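Local coordinates for regulatory protein BlaR1 (Bacillus licheniformis, PDB 1NRF) that probably senses beta-lactam antibiotics through acylation of a serine in this extracellular sensor domain and passes the signal across the membrane to the cytoplasm, at residues Pro61-Leu72 with Leu128-Tyr137. Sequence-based numbering, arbitrary orientation.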
ATOM      1  N   PRO A  61      -0.627   8.146   3.049  1.00 28.94           N
ATOM      2  CA  PRO A  61      -0.499   6.820   2.430  1.00 27.34           C
ATOM      3  C   PRO A  61       0.249   6.793   1.093  1.00 26.49           C
ATOM      4  O   PRO A  61       0.860   5.781   0.736  1.00 26.90           O
ATOM      5  CB  PRO A  61      -1.947   6.370   2.296  1.00 26.80           C
ATOM      6  CG  PRO A  61      -2.684   7.680   2.086  1.00 28.68           C
ATOM      7  CD  PRO A  61      -2.036   8.580   3.106  1.00 27.78           C
ATOM      8  N   ALA A  62       0.204   7.903   0.364  1.00 27.27           N
ATOM      9  CA  ALA A  62       0.860   8.012  -0.939  1.00 26.18           C
ATOM     10  C   ALA A  62       0.400   6.884  -1.877  1.00 25.45           C
ATOM     11  O   ALA A  62      -0.735   6.415  -1.776  1.00 25.18           O
ATOM     12  CB  ALA A  62       2.378   7.989  -0.767  1.00 23.44           C
ATOM     13  N   SER A  63       1.263   6.440  -2.783  1.00 25.19           N
ATOM     14  CA  SER A  63       0.866   5.369  -3.697  1.00 25.97           C
ATOM     15  C   SER A  63       0.342   4.073  -3.057  1.00 27.08           C
ATOM     16  O   SER A  63      -0.188   3.231  -3.770  1.00 26.43           O
ATOM     17  CB  SER A  63       2.008   5.007  -4.642  1.00 26.26           C
ATOM     18  OG  SER A  63       2.045   5.874  -5.747  1.00 24.42           O
ATOM     19  N   THR A  64       0.484   3.892  -1.741  1.00 26.81           N
ATOM     20  CA  THR A  64      -0.035   2.660  -1.125  1.00 26.81           C
ATOM     21  C   THR A  64      -1.553   2.643  -1.213  1.00 26.67           C
ATOM     22  O   THR A  64      -2.176   1.583  -1.219  1.00 25.45           O
ATOM     23  CB  THR A  64       0.354   2.499   0.397  1.00 26.87           C
ATOM     24  OG1 THR A  64      -0.277   3.517   1.190  1.00 22.11           O
ATOM     25  CG2 THR A  64       1.853   2.552   0.570  1.00 23.79           C
ATOM     26  N   TYR A  65      -2.137   3.831  -1.301  1.00 25.94           N
ATOM     27  CA  TYR A  65      -3.582   3.965  -1.347  1.00 27.63           C
ATOM     28  C   TYR A  65      -4.227   3.547  -2.685  1.00 28.60           C
ATOM     29  O   TYR A  65      -5.437   3.296  -2.751  1.00 28.55           O
ATOM     30  CB  TYR A  65      -3.956   5.416  -1.001  1.00 28.16           C
ATOM     31  CG  TYR A  65      -5.434   5.642  -0.987  1.00 27.45           C
ATOM     32  CD1 TYR A  65      -6.215   5.146   0.052  1.00 26.66           C
ATOM     33  CD2 TYR A  65      -6.070   6.255  -2.064  1.00 25.91           C
ATOM     34  CE1 TYR A  65      -7.592   5.237   0.017  1.00 27.97           C
ATOM     35  CE2 TYR A  65      -7.450   6.359  -2.114  1.00 28.97           C
ATOM     36  CZ  TYR A  65      -8.208   5.841  -1.070  1.00 29.38           C
ATOM     37  OH  TYR A  65      -9.575   5.908  -1.115  1.00 28.01           O
ATOM     38  N   LYS A  66      -3.421   3.478  -3.743  1.00 28.43           N
ATOM     39  CA  LYS A  66      -3.910   3.097  -5.068  1.00 29.65           C
ATOM     40  C   LYS A  66      -4.671   1.760  -5.079  1.00 31.32           C
ATOM     41  O   LYS A  66      -5.543   1.531  -5.921  1.00 32.12           O
ATOM     42  CB  LYS A  66      -2.742   3.027  -6.053  1.00 30.42           C
ATOM     43  CG  LYS A  66      -2.215   4.371  -6.544  1.00 28.74           C
ATOM     44  CD  LYS A  66      -1.007   4.126  -7.441  1.00 28.91           C
ATOM     45  CE  LYS A  66      -0.533   5.380  -8.147  1.00 27.63           C
ATOM     46  NZ  LYS A  66      -0.099   6.429  -7.211  1.00 24.79           N
ATOM     47  N   VAL A  67      -4.335   0.880  -4.141  1.00 31.63           N
ATOM     48  CA  VAL A  67      -4.998  -0.416  -4.027  1.00 31.47           C
ATOM     49  C   VAL A  67      -6.489  -0.209  -3.759  1.00 30.50           C
ATOM     50  O   VAL A  67      -7.341  -0.844  -4.382  1.00 28.37           O
ATOM     51  CB  VAL A  67      -4.384  -1.257  -2.866  1.00 32.65           C
ATOM     52  CG1 VAL A  67      -5.179  -2.533  -2.657  1.00 34.26           C
ATOM     53  CG2 VAL A  67      -2.922  -1.592  -3.176  1.00 33.65           C
ATOM     54  N   PHE A  68      -6.798   0.693  -2.837  1.00 30.50           N
ATOM     55  CA  PHE A  68      -8.186   0.958  -2.496  1.00 33.75           C
ATOM     56  C   PHE A  68      -8.828   1.899  -3.499  1.00 35.28           C
ATOM     57  O   PHE A  68     -10.035   1.862  -3.709  1.00 35.84           O
ATOM     58  CB  PHE A  68      -8.288   1.513  -1.074  1.00 33.63           C
ATOM     59  CG  PHE A  68      -7.888   0.524  -0.018  1.00 31.88           C
ATOM     60  CD1 PHE A  68      -6.548   0.333   0.307  1.00 32.63           C
ATOM     61  CD2 PHE A  68      -8.845  -0.261   0.608  1.00 29.36           C
ATOM     62  CE1 PHE A  68      -6.167  -0.629   1.240  1.00 30.77           C
ATOM     63  CE2 PHE A  68      -8.475  -1.227   1.544  1.00 31.34           C
ATOM     64  CZ  PHE A  68      -7.131  -1.410   1.860  1.00 30.57           C
ATOM     65  N   SER A  69      -8.015   2.742  -4.120  1.00 37.89           N
ATOM     66  CA  SER A  69      -8.519   3.653  -5.135  1.00 39.54           C
ATOM     67  C   SER A  69      -9.039   2.781  -6.278  1.00 38.82           C
ATOM     68  O   SER A  69     -10.125   3.009  -6.813  1.00 40.15           O
ATOM     69  CB  SER A  69      -7.392   4.555  -5.650  1.00 40.60           C
ATOM     70  OG  SER A  69      -7.821   5.314  -6.771  1.00 42.92           O
ATOM     71  N   ALA A  70      -8.246   1.774  -6.632  1.00 37.25           N
ATOM     72  CA  ALA A  70      -8.585   0.846  -7.706  1.00 36.39           C
ATOM     73  C   ALA A  70      -9.845   0.036  -7.393  1.00 35.09           C
ATOM     74  O   ALA A  70     -10.655  -0.236  -8.274  1.00 33.84           O
ATOM     75  CB  ALA A  70      -7.408  -0.092  -7.960  1.00 35.13           C
ATOM     76  N   LEU A  71     -10.003  -0.339  -6.129  1.00 35.27           N
ATOM     77  CA  LEU A  71     -11.151  -1.126  -5.696  1.00 35.28           C
ATOM     78  C   LEU A  71     -12.458  -0.338  -5.810  1.00 34.80           C
ATOM     79  O   LEU A  71     -13.487  -0.882  -6.207  1.00 34.76           O
ATOM     80  CB  LEU A  71     -10.941  -1.590  -4.254  1.00 34.88           C
ATOM     81  CG  LEU A  71     -12.000  -2.513  -3.647  1.00 36.04           C
ATOM     82  CD1 LEU A  71     -12.161  -3.790  -4.467  1.00 31.12           C
ATOM     83  CD2 LEU A  71     -11.569  -2.837  -2.230  1.00 35.70           C
ATOM     84  N   LEU A  72     -12.415   0.942  -5.455  1.00 32.80           N
ATOM     85  CA  LEU A  72     -13.601   1.773  -5.539  1.00 30.45           C
ATOM     86  C   LEU A  72     -13.954   1.948  -7.012  1.00 31.65           C
ATOM     87  O   LEU A  72     -15.121   1.855  -7.384  1.00 30.36           O
ATOM     88  CB  LEU A  72     -13.357   3.140  -4.894  1.00 25.23           C
ATOM     89  CG  LEU A  72     -14.487   4.163  -5.075  1.00 24.99           C
ATOM     90  CD1 LEU A  72     -15.743   3.679  -4.363  1.00 24.36           C
ATOM     91  CD2 LEU A  72     -14.062   5.518  -4.540  1.00 23.21           C
ATOM     92  N   LEU A 128     -16.206   9.869  -2.811  1.00 34.96           N
ATOM     93  CA  LEU A 128     -14.885   9.553  -2.290  1.00 34.06           C
ATOM     94  C   LEU A 128     -14.881   9.553  -0.768  1.00 35.21           C
ATOM     95  O   LEU A 128     -14.445   8.580  -0.144  1.00 34.88           O
ATOM     96  CB  LEU A 128     -13.854  10.553  -2.802  1.00 33.56           C
ATOM     97  CG  LEU A 128     -13.431  10.353  -4.253  1.00 34.13           C
ATOM     98  CD1 LEU A 128     -12.682  11.578  -4.766  1.00 32.02           C
ATOM     99  CD2 LEU A 128     -12.583   9.104  -4.334  1.00 33.17           C
ATOM    100  N   ARG A 129     -15.357  10.644  -0.172  1.00 35.00           N
ATOM    101  CA  ARG A 129     -15.398  10.744   1.280  1.00 35.08           C
ATOM    102  C   ARG A 129     -16.244   9.610   1.861  1.00 36.02           C
ATOM    103  O   ARG A 129     -15.899   9.024   2.891  1.00 35.36           O
ATOM    104  CB  ARG A 129     -15.966  12.102   1.712  1.00 34.65           C
ATOM    105  CG  ARG A 129     -15.154  13.305   1.232  1.00 37.80           C
ATOM    106  CD  ARG A 129     -15.304  14.488   2.180  1.00 39.22           C
ATOM    107  NE  ARG A 129     -14.540  15.660   1.750  1.00 42.00           N
ATOM    108  CZ  ARG A 129     -14.040  16.579   2.577  1.00 42.52           C
ATOM    109  NH1 ARG A 129     -14.213  16.467   3.888  1.00 42.81           N
ATOM    110  NH2 ARG A 129     -13.374  17.620   2.094  1.00 43.84           N
ATOM    111  N   HIS A 130     -17.346   9.295   1.185  1.00 36.36           N
ATOM    112  CA  HIS A 130     -18.243   8.228   1.620  1.00 36.29           C
ATOM    113  C   HIS A 130     -17.470   6.915   1.730  1.00 35.69           C
ATOM    114  O   HIS A 130     -17.644   6.145   2.685  1.00 35.34           O
ATOM    115  CB  HIS A 130     -19.384   8.073   0.610  1.00 39.78           C
ATOM    116  CG  HIS A 130     -20.299   6.926   0.900  1.00 46.58           C
ATOM    117  ND1 HIS A 130     -21.191   6.931   1.954  1.00 48.92           N
ATOM    118  CD2 HIS A 130     -20.444   5.725   0.291  1.00 48.83           C
ATOM    119  CE1 HIS A 130     -21.843   5.781   1.980  1.00 49.41           C
ATOM    120  NE2 HIS A 130     -21.408   5.032   0.982  1.00 49.95           N
ATOM    121  N   TYR A 131     -16.616   6.677   0.739  1.00 34.54           N
ATOM    122  CA  TYR A 131     -15.794   5.472   0.658  1.00 34.47           C
ATOM    123  C   TYR A 131     -14.835   5.328   1.835  1.00 33.08           C
ATOM    124  O   TYR A 131     -14.821   4.299   2.514  1.00 30.76           O
ATOM    125  CB  TYR A 131     -15.006   5.481  -0.656  1.00 35.85           C
ATOM    126  CG  TYR A 131     -14.181   4.237  -0.908  1.00 37.97           C
ATOM    127  CD1 TYR A 131     -14.788   2.988  -1.038  1.00 36.82           C
ATOM    128  CD2 TYR A 131     -12.792   4.315  -1.045  1.00 37.55           C
ATOM    129  CE1 TYR A 131     -14.036   1.848  -1.304  1.00 35.99           C
ATOM    130  CE2 TYR A 131     -12.030   3.183  -1.312  1.00 36.99           C
ATOM    131  CZ  TYR A 131     -12.660   1.952  -1.444  1.00 37.42           C
ATOM    132  OH  TYR A 131     -11.916   0.834  -1.747  1.00 38.51           O
ATOM    133  N   LEU A 132     -14.035   6.364   2.072  1.00 33.04           N
ATOM    134  CA  LEU A 132     -13.075   6.340   3.166  1.00 33.37           C
ATOM    135  C   LEU A 132     -13.790   6.007   4.468  1.00 33.72           C
ATOM    136  O   LEU A 132     -13.217   5.378   5.356  1.00 33.12           O
ATOM    137  CB  LEU A 132     -12.361   7.683   3.284  1.00 31.11           C
ATOM    138  CG  LEU A 132     -11.524   8.112   2.085  1.00 34.38           C
ATOM    139  CD1 LEU A 132     -10.998   9.529   2.315  1.00 33.98           C
ATOM    140  CD2 LEU A 132     -10.380   7.124   1.872  1.00 33.44           C
ATOM    141  N   LYS A 133     -15.043   6.436   4.584  1.00 33.03           N
ATOM    142  CA  LYS A 133     -15.807   6.140   5.782  1.00 34.42           C
ATOM    143  C   LYS A 133     -16.304   4.702   5.727  1.00 34.28           C
ATOM    144  O   LYS A 133     -16.271   3.998   6.737  1.00 34.98           O
ATOM    145  CB  LYS A 133     -16.990   7.096   5.932  1.00 35.11           C
ATOM    146  CG  LYS A 133     -16.607   8.477   6.418  1.00 39.71           C
ATOM    147  CD  LYS A 133     -17.833   9.366   6.581  1.00 43.32           C
ATOM    148  CE  LYS A 133     -17.434  10.767   7.044  1.00 46.52           C
ATOM    149  NZ  LYS A 133     -18.613  11.664   7.265  1.00 47.95           N
ATOM    150  N   SER A 134     -16.740   4.256   4.547  1.00 32.47           N
ATOM    151  CA  SER A 134     -17.247   2.898   4.422  1.00 32.05           C
ATOM    152  C   SER A 134     -16.204   1.833   4.782  1.00 29.89           C
ATOM    153  O   SER A 134     -16.555   0.756   5.241  1.00 30.75           O
ATOM    154  CB  SER A 134     -17.830   2.648   3.009  1.00 33.10           C
ATOM    155  OG  SER A 134     -16.845   2.601   1.984  1.00 33.61           O
ATOM    156  N   ILE A 135     -14.925   2.123   4.584  1.00 29.42           N
ATOM    157  CA  ILE A 135     -13.897   1.141   4.928  1.00 29.12           C
ATOM    158  C   ILE A 135     -13.025   1.632   6.080  1.00 30.67           C
ATOM    159  O   ILE A 135     -12.014   1.002   6.414  1.00 31.45           O
ATOM    160  CB  ILE A 135     -12.979   0.809   3.723  1.00 27.24           C
ATOM    161  CG1 ILE A 135     -12.214   2.061   3.288  1.00 26.61           C
ATOM    162  CG2 ILE A 135     -13.805   0.223   2.585  1.00 26.46           C
ATOM    163  CD1 ILE A 135     -11.159   1.801   2.225  1.00 25.97           C
ATOM    164  N   HIS A 136     -13.440   2.743   6.688  1.00 30.40           N
ATOM    165  CA  HIS A 136     -12.710   3.377   7.786  1.00 32.63           C
ATOM    166  C   HIS A 136     -11.193   3.344   7.556  1.00 32.09           C
ATOM    167  O   HIS A 136     -10.440   2.678   8.270  1.00 30.72           O
ATOM    168  CB  HIS A 136     -13.073   2.728   9.134  1.00 37.07           C
ATOM    169  CG  HIS A 136     -12.706   3.567  10.324  1.00 41.84           C
ATOM    170  ND1 HIS A 136     -13.480   3.625  11.463  1.00 43.19           N
ATOM    171  CD2 HIS A 136     -11.653   4.395  10.542  1.00 42.64           C
ATOM    172  CE1 HIS A 136     -12.924   4.454  12.330  1.00 44.54           C
ATOM    173  NE2 HIS A 136     -11.815   4.935  11.795  1.00 44.56           N
ATOM    174  N   TYR A 137     -10.761   4.091   6.546  1.00 32.44           N
ATOM    175  CA  TYR A 137      -9.358   4.173   6.181  1.00 32.61           C
ATOM    176  C   TYR A 137      -8.623   5.289   6.927  1.00 32.83           C
ATOM    177  O   TYR A 137      -8.827   6.476   6.664  1.00 34.59           O
ATOM    178  CB  TYR A 137      -9.243   4.375   4.670  1.00 30.57           C
ATOM    179  CG  TYR A 137      -7.836   4.240   4.123  1.00 31.17           C
ATOM    180  CD1 TYR A 137      -6.867   5.221   4.359  1.00 29.69           C
ATOM    181  CD2 TYR A 137      -7.484   3.149   3.331  1.00 29.41           C
ATOM    182  CE1 TYR A 137      -5.593   5.116   3.814  1.00 25.67           C
ATOM    183  CE2 TYR A 137      -6.210   3.041   2.779  1.00 26.25           C
ATOM    184  CZ  TYR A 137      -5.276   4.026   3.026  1.00 25.60           C
ATOM    185  OH  TYR A 137      -4.027   3.915   2.478  1.00 24.21           O
TER
HETATM  186  O   HOH W   1      -3.403   1.343   1.298  1.00 30.94           O
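The SxxK helix of this penicillin-binding sensor domain rests F68 and Y65 on Y137, which follows helix 125-134. The three rings form an aromatic cluster made of two T-shaped stacks. Y65 turns its edge to one face of Y137, with the planes at 88° and Y65 CD1 3.3 Å from Y137 CZ. Y137 in turn points its own edge at a face of F68, with the ring centroids 5.4 Å apart. CG of Y137 is anti to its backbone N (chi1 -170°), which extends the ring from the end of the helix toward 61-72. Y137 OH lies close to P61 CB. A water links this hydroxyl to T64 O, lying 2.9 Å from Y137 OH and donating to the carbonyl.

Farther along helix 66-76, L72 covers one face of Y131. L72 CB sits over the ring centre, 3.7 Å from the centroid, in a CH-pi contact, and CD1 lies over the same face. Y131 OH reaches 2.9 Å from F68 O, and Y65 OH approaches the ring edge. I135 CD1 packs 3.5 Å from F68 CD2, and L132 CD2 touches Y65 OH. A Schellman motif with H136 as C-prime residue ends helix 125-134 and leads the chain into Y137.

S63, probably the serine acylated by the antibiotic, lies one residue before T64 and accepts a 2.7 Å hydrogen bond at OG from K66 NZ. T64 OG1 donates to P61 O.

The short helical segments cross at 114°. Helix 158-170 adds I164 against both F68 and Y137. Helix 113-123 meets K66, S69 and L72, and helix 177-187 packs on V67 and L71.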